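Local coordinates for protein alpha-ketoglutarate-dependent 2,4-dichlorophenoxyacetate dioxygenase (PDB 5BKE) that probably catalyses metal- and 2-oxoglutarate-dependent oxidation of aryloxyalkanoate herbicides such as 2,4-dichlorophenoxyacetate, at residues Leu19-Arg22 and Lys23-Pro27; Thr104-Phe107 and Asn108-Asn111; Ala160-Glu163 and Asp164-Cys167; Val255-Asn259 and Arg260-His264. All blocks are in the same frame, centred on the assembly; numbering follows the deposited sequence.

The four contacts show how a TauD/TfdA-type dioxygenase combines turns that serve its metal centre with others at the surface. Contact 4 contributes His264, a manganese ligand, and Trp257, which borders the N-oxalylglycine pocket. Contact 2 reaches the same inhibitor through Asn111; its centre lies 20 Å from that of contact 4, with nearest atoms about 5 Å apart. Contacts 1 and 3 are surface turns away from these sites, 41 Å apart between centres and on opposite sides of the chain's centre. Each lies 21 Å, centre to centre, from contact 4, but contact 1 comes nearer to it, about 6 Å between nearest atoms against about 11 Å for contact 3.

Contact 1 of 4, residues Leu19-Arg22 and Lys23-Pro27; sequences LDLR and KPLTP
Asp20 meets Lys23 because its CG stands anti to the backbone N (chi1 169°), while Lys23 directs its own CG to the side of its backbone N (chi1 -68°). The carboxylate is thereby turned along the outside of the turn, where Asp20 OD2 touches Lys23 CG at 3.4 Å. The charged ends do not meet: Lys23 NZ stays 4.6 Å from Asp20 OD2, near enough for a probable weak attraction but not for a salt bridge. Beneath these side chains the main chain makes a type I beta turn, closed by Lys23 N donating to Asp20 O at 3.2 Å. Asp20 OD1 serves the same bend twice. It takes the backbone N of Arg22 at 3.2 Å from above the carboxylate plane, forming an Asx turn, and it also pairs with Arg22 NE in a salt bridge whose hydrogen bond is weak. On the inner side Leu21 CD2 approaches Leu25 CD2 at 4.4 Å, a light apolar touch, and both leucines rest on Phe58 of helix 52-59. The side chain of Gln48 bonds Leu21 N and Leu19 O. Farther on, Thr26 N-caps helix 27-40 by receiving Glu29 N. A water 2.6 Å from Asp20 O also lies within hydrogen-bonding distance of Pro24 O. The chemistry implies that one aspartate organises the turn: its backbone carbonyl closes it, its OD1 takes the Arg22 backbone N-H and, weakly, NE, and its negative charge probably offsets part of the positive charge of Arg22 and, at longer range, Lys23.

Contact 2 of 4, residues Thr104-Phe107 and Asn108-Asn111; sequences THLF and NLGN. With OGA (N-oxalylglycine), chain O.
His105 and Leu109 supply the first shell: Leu109 CG sits over one face of the imidazole, 4.2 Å from its centroid and 22° off the ring normal, a CH-pi contact displaced toward the rim. His105 CG is anti to its backbone N (chi1 174°) and Leu109 CG lies beside its own (chi1 -73°), which brings the branch over the ring. Both methyls of Leu109 lie close as well, CD2 being 3.8 Å from His105 NE2. Leu109 CD1 also reaches Leu106 CD2 at 4.1 Å. Next to them, Asn108 runs alongside Thr104, the two side chains pointing the same way.

The second shell is the backbone that sets this spacing. Asn108 N donates to Thr104 O at 3.0 Å in regular alpha-helical fashion, whereas the bond from Leu109 N to His105 O is weak. One residue later the pattern shortens, and Gly110 N turns to Phe107 O at 3.1 Å. Farther out, the Phe107 ring receives Arg175 in a cation-pi contact and Phe180 edge-to-face, while Ser223 and Pro225 of a second subunit pack on Leu106 and Leu109 respectively.

Asn111 ends the segment at the inhibitor, its CG 3.5 Å from O2' of N-oxalylglycine, and its backbone is bonded to that of Val266. An alpha helix tightening into a 3-10 turn thus leads into the cosubstrate pocket, just ahead of His115 and Asp117 of the two-histidine, one-carboxylate metal site characteristic of this dioxygenase family.

Contact 3 of 4, residues Ala160-Glu163 and Asp164-Cys167; sequences AEIE and DLVC
Ile162 and Leu165 are joined by a type I beta turn, closed by Leu165 N donating to Ile162 O at 3.1 Å. Leu165 then folds back over the turn: with CG anti to its carbonyl carbon (chi1 -63°), its branch lies against the backbone it has just left. Leu165 CD1 comes within 3.8 Å of Ile162 CA, and CG packs at the carbonyl oxygen of Glu161. The two apolar side chains touch more lightly, Ile162 CG2 standing 4.3 Å from Leu165 CD1.

On the polar flank Glu163 and Asp164 cross obliquely, their carboxylate planes 81° apart. A bend at chi2 of Glu163 (64°) brings its carboxylate round to the side of Asp164, but Glu163 OE2 and Asp164 OD1 remain 4.9 Å apart. A water between them donates to both oxygens, which probably eases the repulsion between the like charges. The stronger partner of Glu163 is Lys208, which forms a salt bridge with OE1 and probably offsets part of that negative charge. Water also completes the backbone: one molecule takes the N-H of Asp164, 2.8 Å away, and donates to Glu161 O, while another donates to Glu163 O and Leu165 O, the former also bonded by Arg197.

The turn carries the chain from helix 156-162 into strand 166-169, an inner strand of a four-stranded antiparallel sheet. Ile162 rests on Leu198 and Val199 of strand 194-201, whereas Leu165 touches both Ile219 of strand 216-219 and Leu230 of helix 224-238.

Contact 4 of 4, residues Val255-Asn259 and Arg260-His264; sequences VMWDN and RQTMH. With MN (manganese (II) ion), chain N; OGA (N-oxalylglycine), chain O.
Trp257 and His264 form the tight part. Both place CG between backbone N and carbonyl carbon (chi1 60° and 64°), turning the rings to each other. Trp257 CE2 lies 3.5 Å above the centre of the imidazole, the ring planes inclined at 47°. His264 NE2 binds manganese at 2.2 Å, beside His115, Asp117 and the inhibitor, and the indole face probably helps to hold the ring. A water 2.7 Å from His264 ND1 accepts from it and donates to Thr262 OG1 and Asn259 OD1, probably helping to set the ring's rotation. Asn259 also bonds Ser128 OG through ND2 and Asp117 N through OD1. Thr262 OG1 donates a hydrogen bond to Asp258 O at 2.6 Å, and Gln261 N reaches that oxygen from the opposite face.

Asp258 OD1 is held by Arg260 N and, on its syn lone pair, by Arg260 NE in a salt bridge, both at 3.0 Å. The looser side is the guanidinium end of partly exposed Arg260, whose bonds to OD2 are weak and joined by a water. Gln261 NE2 and His202 also donate to OD2.

Strand 254-258 lies between strands 42-45 and 127-132, and the turn leads to strand 262-266, beside strand 142-146 in the smaller sheet.

Contact 1 of 4, residues Leu19-Arg22 and Lys23-Pro27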
loop_
_atom_site.group_PDB
_atom_site.type_symbol
_atom_site.label_atom_id
_atom_site.label_comp_id
_atom_site.label_asym_id
_atom_site.label_seq_id
_atom_site.Cartn_x
_atom_site.Cartn_y
_atom_site.Cartn_z
ATOM N N LEU C 19 41.535 -13.329 -8.158
ATOM C CA LEU C 19 42.561 -12.329 -8.498
ATOM C C LEU C 19 43.887 -12.620 -7.821
ATOM O O LEU C 19 43.934 -12.959 -6.642
ATOM C CB LEU C 19 42.111 -10.909 -8.139
ATOM C CG LEU C 19 40.895 -10.270 -8.813
ATOM C CD1 LEU C 19 40.716 -8.872 -8.247
ATOM C CD2 LEU C 19 41.000 -10.205 -10.330
ATOM N N ASP C 20 44.962 -12.486 -8.580
ATOM C CA ASP C 20 46.299 -12.687 -8.053
ATOM C C ASP C 20 46.962 -11.309 -7.952
ATOM O O ASP C 20 47.310 -10.700 -8.967
ATOM C CB ASP C 20 47.062 -13.662 -8.968
ATOM C CG ASP C 20 48.553 -13.740 -8.672
ATOM O OD1 ASP C 20 49.000 -13.473 -7.525
ATOM O OD2 ASP C 20 49.278 -14.102 -9.617
ATOM N N LEU C 21 47.119 -10.834 -6.715
ATOM C CA LEU C 21 47.612 -9.479 -6.442
ATOM C C LEU C 21 49.132 -9.316 -6.567
ATOM O O LEU C 21 49.650 -8.203 -6.412
ATOM C CB LEU C 21 47.099 -8.977 -5.084
ATOM C CG LEU C 21 45.573 -8.934 -4.849
ATOM C CD1 LEU C 21 45.262 -8.345 -3.480
ATOM C CD2 LEU C 21 44.807 -8.181 -5.939
ATOM N N ARG C 22 49.835 -10.418 -6.843
ATOM C CA ARG C 22 51.259 -10.399 -7.225
ATOM C C ARG C 22 51.456 -9.830 -8.625
ATOM O O ARG C 22 52.550 -9.354 -8.964
ATOM C CB ARG C 22 51.843 -11.812 -7.197
ATOM C CG ARG C 22 52.239 -12.313 -5.823
ATOM C CD ARG C 22 51.607 -13.653 -5.488
ATOM N NE ARG C 22 51.775 -14.677 -6.524
ATOM C CZ ARG C 22 52.715 -15.620 -6.528
ATOM N NH1 ARG C 22 53.622 -15.696 -5.552
ATOM N NH2 ARG C 22 52.750 -16.498 -7.524
ATOM N N LYS C 23 50.391 -9.901 -9.429
ATOM C CA LYS C 23 50.415 -9.532 -10.838
ATOM C C LYS C 23 49.567 -8.279 -11.123
ATOM O O LYS C 23 48.584 -8.030 -10.406
ATOM C CB LYS C 23 49.901 -10.708 -11.688
ATOM C CG LYS C 23 50.802 -11.929 -11.714
ATOM C CD LYS C 23 52.093 -11.661 -12.487
ATOM C CE LYS C 23 53.149 -12.712 -12.185
ATOM N NZ LYS C 23 52.726 -14.054 -12.666
ATOM N N PRO C 24 49.927 -7.498 -12.176
ATOM C CA PRO C 24 49.107 -6.350 -12.574
ATOM C C PRO C 24 47.655 -6.728 -12.880
ATOM O O PRO C 24 47.379 -7.854 -13.348
ATOM C CB PRO C 24 49.789 -5.862 -13.849
ATOM C CG PRO C 24 51.221 -6.250 -13.675
ATOM C CD PRO C 24 51.164 -7.582 -12.983
ATOM N N LEU C 25 46.744 -5.796 -12.599
ATOM C CA LEU C 25 45.342 -5.936 -12.997
ATOM C C LEU C 25 45.102 -5.366 -14.392
ATOM O O LEU C 25 45.850 -4.488 -14.857
ATOM C CB LEU C 25 44.409 -5.274 -11.973
ATOM C CG LEU C 25 44.460 -5.636 -10.479
ATOM C CD1 LEU C 25 43.213 -5.106 -9.784
ATOM C CD2 LEU C 25 44.605 -7.132 -10.215
ATOM N N THR C 26 44.076 -5.893 -15.071
ATOM C CA THR C 26 43.567 -5.320 -16.323
ATOM C C THR C 26 42.755 -4.051 -15.970
ATOM O O THR C 26 42.364 -3.886 -14.808
ATOM C CB THR C 26 42.645 -6.313 -17.096
ATOM O OG1 THR C 26 41.484 -6.623 -16.309
ATOM C CG2 THR C 26 43.379 -7.599 -17.471
ATOM N N PRO C 27 42.491 -3.159 -16.954
ATOM C CA PRO C 27 41.612 -2.016 -16.652
ATOM C C PRO C 27 40.254 -2.429 -16.058
ATOM O O PRO C 27 39.835 -1.873 -15.040
ATOM C CB PRO C 27 41.422 -1.348 -18.022
ATOM C CG PRO C 27 42.655 -1.692 -18.773
ATOM C CD PRO C 27 43.079 -3.051 -18.305
HETATM O O HOH W 1 46.658 -10.073 -11.385
#

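Contact 2 of 4, residues Thr104-Phe107 and Asn108-Asn111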
loop_
_atom_site.group_PDB
_atom_site.type_symbol
_atom_site.label_atom_id
_atom_site.label_comp_id
_atom_site.label_asym_id
_atom_site.label_seq_id
_atom_site.Cartn_x
_atom_site.Cartn_y
_atom_site.Cartn_z
ATOM N N THR C 104 57.080 4.682 20.884
ATOM C CA THR C 104 56.550 4.173 19.608
ATOM C C THR C 104 55.344 3.241 19.817
ATOM O O THR C 104 54.284 3.458 19.225
ATOM C CB THR C 104 57.647 3.454 18.790
ATOM O OG1 THR C 104 58.799 4.300 18.693
ATOM C CG2 THR C 104 57.160 3.099 17.380
ATOM N N HIS C 105 55.516 2.221 20.660
ATOM C CA HIS C 105 54.449 1.274 20.965
ATOM C C HIS C 105 53.224 1.964 21.578
ATOM O O HIS C 105 52.100 1.715 21.139
ATOM C CB HIS C 105 54.955 0.139 21.868
ATOM C CG HIS C 105 53.875 -0.789 22.330
ATOM N ND1 HIS C 105 53.464 -0.858 23.645
ATOM C CD2 HIS C 105 53.102 -1.668 21.648
ATOM C CE1 HIS C 105 52.496 -1.749 23.757
ATOM N NE2 HIS C 105 52.255 -2.251 22.559
ATOM N N LEU C 106 53.454 2.840 22.561
ATOM C CA LEU C 106 52.373 3.554 23.262
ATOM C C LEU C 106 51.520 4.430 22.338
ATOM O O LEU C 106 50.306 4.547 22.536
ATOM C CB LEU C 106 52.914 4.375 24.445
ATOM C CG LEU C 106 53.481 3.687 25.703
ATOM C CD1 LEU C 106 53.863 4.737 26.739
ATOM C CD2 LEU C 106 52.544 2.650 26.326
ATOM N N PHE C 107 52.166 5.025 21.336
ATOM C CA PHE C 107 51.491 5.753 20.264
ATOM C C PHE C 107 50.709 4.793 19.342
ATOM O O PHE C 107 49.580 5.104 18.953
ATOM C CB PHE C 107 52.511 6.579 19.474
ATOM C CG PHE C 107 51.899 7.649 18.600
ATOM C CD1 PHE C 107 51.548 7.375 17.261
ATOM C CD2 PHE C 107 51.697 8.946 19.093
ATOM C CE1 PHE C 107 50.994 8.368 16.450
ATOM C CE2 PHE C 107 51.150 9.939 18.282
ATOM C CZ PHE C 107 50.794 9.649 16.964
ATOM N N ASN C 108 51.306 3.636 19.016
ATOM C CA ASN C 108 50.685 2.584 18.171
ATOM C C ASN C 108 49.441 1.938 18.787
ATOM O O ASN C 108 48.649 1.315 18.081
ATOM C CB ASN C 108 51.683 1.466 17.859
ATOM C CG ASN C 108 52.750 1.871 16.855
ATOM O OD1 ASN C 108 52.757 2.990 16.323
ATOM N ND2 ASN C 108 53.671 0.946 16.592
ATOM N N LEU C 109 49.299 2.068 20.105
ATOM C CA LEU C 109 48.121 1.607 20.830
ATOM C C LEU C 109 46.868 2.405 20.454
ATOM O O LEU C 109 45.749 1.935 20.661
ATOM C CB LEU C 109 48.368 1.626 22.345
ATOM C CG LEU C 109 49.292 0.532 22.910
ATOM C CD1 LEU C 109 49.528 0.745 24.398
ATOM C CD2 LEU C 109 48.754 -0.878 22.643
ATOM N N GLY C 110 47.078 3.595 19.883
ATOM C CA GLY C 110 46.035 4.386 19.238
ATOM C C GLY C 110 45.180 3.616 18.242
ATOM O O GLY C 110 43.982 3.868 18.133
ATOM N N ASN C 111 45.790 2.667 17.535
ATOM C CA ASN C 111 45.076 1.832 16.563
ATOM C C ASN C 111 43.987 0.952 17.201
ATOM O O ASN C 111 43.113 0.451 16.496
ATOM C CB ASN C 111 46.048 1.002 15.704
ATOM C CG ASN C 111 46.686 1.813 14.576
ATOM O OD1 ASN C 111 46.381 2.994 14.382
ATOM N ND2 ASN C 111 47.575 1.174 13.821
HETATM C C1 OGA O . 45.727 0.524 9.989
HETATM C C2 OGA O . 45.174 -0.063 11.190
HETATM C C4 OGA O . 44.982 -2.096 12.559
HETATM C C5 OGA O . 45.697 -3.420 12.567
HETATM O O1 OGA O . 45.237 1.614 9.603
HETATM O O2 OGA O . 46.625 -0.096 9.377
HETATM O "O2'" OGA O . 44.578 0.672 11.972
HETATM O O3 OGA O . 46.949 -3.390 12.612
HETATM N N1 OGA O . 45.319 -1.372 11.344
HETATM O O4 OGA O . 45.020 -4.472 12.513
#

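Contact 3 of 4, residues Ala160-Glu163 and Asp164-Cys167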
loop_
_atom_site.group_PDB
_atom_site.type_symbol
_atom_site.label_atom_id
_atom_site.label_comp_id
_atom_site.label_asym_id
_atom_site.label_seq_id
_atom_site.Cartn_x
_atom_site.Cartn_y
_atom_site.Cartn_z
ATOM N N ALA C 160 18.748 15.515 11.729
ATOM C CA ALA C 160 18.581 16.963 11.569
ATOM C C ALA C 160 19.547 17.751 12.466
ATOM O O ALA C 160 20.046 18.795 12.053
ATOM C CB ALA C 160 17.133 17.379 11.825
ATOM N N GLU C 161 19.794 17.237 13.677
ATOM C CA GLU C 161 20.724 17.839 14.642
ATOM C C GLU C 161 22.171 17.829 14.120
ATOM O O GLU C 161 22.862 18.851 14.179
ATOM C CB GLU C 161 20.622 17.131 16.011
ATOM C CG GLU C 161 21.654 17.562 17.066
ATOM C CD GLU C 161 21.702 16.668 18.310
ATOM O OE1 GLU C 161 21.180 15.522 18.291
ATOM O OE2 GLU C 161 22.283 17.118 19.326
ATOM N N ILE C 162 22.604 16.686 13.588
ATOM C CA ILE C 162 24.007 16.480 13.209
ATOM C C ILE C 162 24.412 16.975 11.806
ATOM O O ILE C 162 25.602 17.126 11.527
ATOM C CB ILE C 162 24.450 15.002 13.427
ATOM C CG1 ILE C 162 23.716 14.047 12.467
ATOM C CG2 ILE C 162 24.286 14.606 14.901
ATOM C CD1 ILE C 162 24.242 12.628 12.468
ATOM N N GLU C 163 23.424 17.254 10.950
ATOM C CA GLU C 163 23.643 17.501 9.513
ATOM C C GLU C 163 24.809 18.444 9.168
ATOM O O GLU C 163 25.632 18.115 8.309
ATOM C CB GLU C 163 22.327 17.937 8.825
ATOM C CG GLU C 163 22.410 18.281 7.329
ATOM C CD GLU C 163 22.787 17.107 6.423
ATOM O OE1 GLU C 163 22.347 15.963 6.669
ATOM O OE2 GLU C 163 23.526 17.329 5.432
ATOM N N ASP C 164 24.884 19.589 9.846
ATOM C CA ASP C 164 25.875 20.625 9.512
ATOM C C ASP C 164 27.017 20.743 10.520
ATOM O O ASP C 164 27.859 21.636 10.404
ATOM C CB ASP C 164 25.191 21.985 9.307
ATOM C CG ASP C 164 24.207 21.977 8.140
ATOM O OD1 ASP C 164 24.644 21.811 6.983
ATOM O OD2 ASP C 164 22.993 22.126 8.380
ATOM N N LEU C 165 27.061 19.828 11.487
ATOM C CA LEU C 165 28.110 19.843 12.506
ATOM C C LEU C 165 29.514 19.538 11.957
ATOM O O LEU C 165 29.683 18.742 11.021
ATOM C CB LEU C 165 27.743 18.921 13.674
ATOM C CG LEU C 165 26.491 19.277 14.496
ATOM C CD1 LEU C 165 26.323 18.299 15.656
ATOM C CD2 LEU C 165 26.502 20.718 15.002
ATOM N N VAL C 166 30.505 20.215 12.528
ATOM C CA VAL C 166 31.904 20.065 12.129
ATOM C C VAL C 166 32.729 19.604 13.339
ATOM O O VAL C 166 32.590 20.151 14.445
ATOM C CB VAL C 166 32.461 21.383 11.507
ATOM C CG1 VAL C 166 33.947 21.288 11.205
ATOM C CG2 VAL C 166 31.722 21.733 10.217
ATOM N N CYS C 167 33.579 18.597 13.114
ATOM C CA CYS C 167 34.499 18.079 14.142
ATOM C C CYS C 167 35.941 18.534 13.904
ATOM O O CYS C 167 36.364 18.696 12.762
ATOM C CB CYS C 167 34.456 16.547 14.185
ATOM S SG CYS C 167 32.831 15.799 14.469
HETATM O O HOH W 2 23.234 20.567 11.904
HETATM O O HOH W 3 28.235 17.543 8.933
HETATM O O HOH W 4 24.251 19.939 4.783
#

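Contact 4 of 4, residues Val255-Asn259 and Arg260-His264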
loop_
_atom_site.group_PDB
_atom_site.type_symbol
_atom_site.label_atom_id
_atom_site.label_comp_id
_atom_site.label_asym_id
_atom_site.label_seq_id
_atom_site.Cartn_x
_atom_site.Cartn_y
_atom_site.Cartn_z
ATOM N N VAL C 255 43.304 -7.214 3.492
ATOM C CA VAL C 255 42.034 -6.543 3.735
ATOM C C VAL C 255 42.195 -5.070 3.368
ATOM O O VAL C 255 43.146 -4.404 3.799
ATOM C CB VAL C 255 41.535 -6.727 5.192
ATOM C CG1 VAL C 255 40.199 -6.040 5.409
ATOM C CG2 VAL C 255 41.390 -8.214 5.520
ATOM N N MET C 256 41.276 -4.580 2.541
ATOM C CA MET C 256 41.267 -3.179 2.124
ATOM C C MET C 256 39.933 -2.526 2.427
ATOM O O MET C 256 38.871 -3.150 2.280
ATOM C CB MET C 256 41.666 -3.015 0.655
ATOM C CG MET C 256 40.737 -3.626 -0.377
ATOM S SD MET C 256 41.333 -3.458 -2.080
ATOM C CE MET C 256 41.508 -1.676 -2.271
ATOM N N TRP C 257 39.985 -1.281 2.884
ATOM C CA TRP C 257 38.781 -0.590 3.315
ATOM C C TRP C 257 38.692 0.834 2.782
ATOM O O TRP C 257 39.726 1.479 2.521
ATOM C CB TRP C 257 38.628 -0.637 4.843
ATOM C CG TRP C 257 39.754 -0.006 5.627
ATOM C CD1 TRP C 257 39.843 1.306 6.024
ATOM C CD2 TRP C 257 40.928 -0.660 6.138
ATOM N NE1 TRP C 257 41.002 1.508 6.727
ATOM C CE2 TRP C 257 41.688 0.324 6.820
ATOM C CE3 TRP C 257 41.420 -1.976 6.072
ATOM C CZ2 TRP C 257 42.912 0.036 7.439
ATOM C CZ3 TRP C 257 42.638 -2.269 6.693
ATOM C CH2 TRP C 257 43.372 -1.263 7.362
ATOM N N ASP C 258 37.455 1.300 2.605
ATOM C CA ASP C 258 37.198 2.677 2.245
ATOM C C ASP C 258 37.037 3.494 3.514
ATOM O O ASP C 258 36.069 3.322 4.273
ATOM C CB ASP C 258 35.974 2.803 1.331
ATOM C CG ASP C 258 35.788 4.216 0.786
ATOM O OD1 ASP C 258 36.602 5.123 1.097
ATOM O OD2 ASP C 258 34.820 4.422 0.020
ATOM N N ASN C 259 38.001 4.390 3.744
ATOM C CA ASN C 259 37.996 5.258 4.942
ATOM C C ASN C 259 36.833 6.251 4.933
ATOM O O ASN C 259 36.406 6.719 5.988
ATOM C CB ASN C 259 39.342 5.989 5.086
ATOM C CG ASN C 259 40.463 5.053 5.529
ATOM O OD1 ASN C 259 40.482 4.563 6.674
ATOM N ND2 ASN C 259 41.388 4.778 4.617
ATOM N N ARG C 260 36.318 6.534 3.734
ATOM C CA ARG C 260 35.213 7.475 3.533
ATOM C C ARG C 260 33.835 6.917 3.983
ATOM O O ARG C 260 32.876 7.694 4.130
ATOM C CB ARG C 260 35.159 7.942 2.064
ATOM C CG ARG C 260 36.508 8.400 1.495
ATOM C CD ARG C 260 36.461 8.648 -0.004
ATOM N NE ARG C 260 36.153 7.431 -0.751
ATOM C CZ ARG C 260 36.012 7.350 -2.071
ATOM N NH1 ARG C 260 36.169 8.423 -2.844
ATOM N NH2 ARG C 260 35.724 6.177 -2.627
ATOM N N GLN C 261 33.777 5.602 4.249
ATOM C CA GLN C 261 32.534 4.886 4.582
ATOM C C GLN C 261 32.594 4.054 5.863
ATOM O O GLN C 261 31.592 3.413 6.215
ATOM C CB GLN C 261 32.133 3.949 3.430
ATOM C CG GLN C 261 31.925 4.639 2.099
ATOM C CD GLN C 261 31.450 3.691 1.033
ATOM O OE1 GLN C 261 30.247 3.523 0.851
ATOM N NE2 GLN C 261 32.389 3.061 0.315
ATOM N N THR C 262 33.751 4.043 6.537
ATOM C CA THR C 262 34.006 3.103 7.631
ATOM C C THR C 262 34.789 3.679 8.805
ATOM O O THR C 262 35.432 4.725 8.694
ATOM C CB THR C 262 34.824 1.869 7.170
ATOM O OG1 THR C 262 36.115 2.295 6.703
ATOM C CG2 THR C 262 34.107 1.050 6.091
ATOM N N MET C 263 34.704 2.977 9.936
ATOM C CA MET C 263 35.724 3.002 10.974
ATOM C C MET C 263 36.307 1.607 11.111
ATOM O O MET C 263 35.709 0.619 10.657
ATOM C CB MET C 263 35.154 3.432 12.319
ATOM C CG MET C 263 34.937 4.925 12.457
ATOM S SD MET C 263 34.824 5.437 14.167
ATOM C CE MET C 263 33.400 4.489 14.737
ATOM N N HIS C 264 37.475 1.533 11.741
ATOM C CA HIS C 264 38.116 0.263 12.044
ATOM C C HIS C 264 38.952 0.370 13.319
ATOM O O HIS C 264 39.219 1.483 13.815
ATOM C CB HIS C 264 38.932 -0.243 10.848
ATOM C CG HIS C 264 40.078 0.637 10.496
ATOM N ND1 HIS C 264 39.927 1.785 9.752
ATOM C CD2 HIS C 264 41.392 0.558 10.810
ATOM C CE1 HIS C 264 41.098 2.378 9.628
ATOM N NE2 HIS C 264 42.004 1.647 10.248
HETATM MN MN MN N . 43.973 2.490 10.860
HETATM C C1 OGA O . 45.727 0.524 9.989
HETATM C C2 OGA O . 45.174 -0.063 11.190
HETATM C C4 OGA O . 44.982 -2.096 12.559
HETATM C C5 OGA O . 45.697 -3.420 12.567
HETATM O O1 OGA O . 45.237 1.614 9.603
HETATM O O2 OGA O . 46.625 -0.096 9.377
HETATM O "O2'" OGA O . 44.578 0.672 11.972
HETATM O O3 OGA O . 46.949 -3.390 12.612
HETATM N N1 OGA O . 45.319 -1.372 11.344
HETATM O O4 OGA O . 45.020 -4.472 12.513
HETATM O O HOH W 5 34.850 3.327 -2.432
HETATM O O HOH W 6 38.224 3.195 8.212
#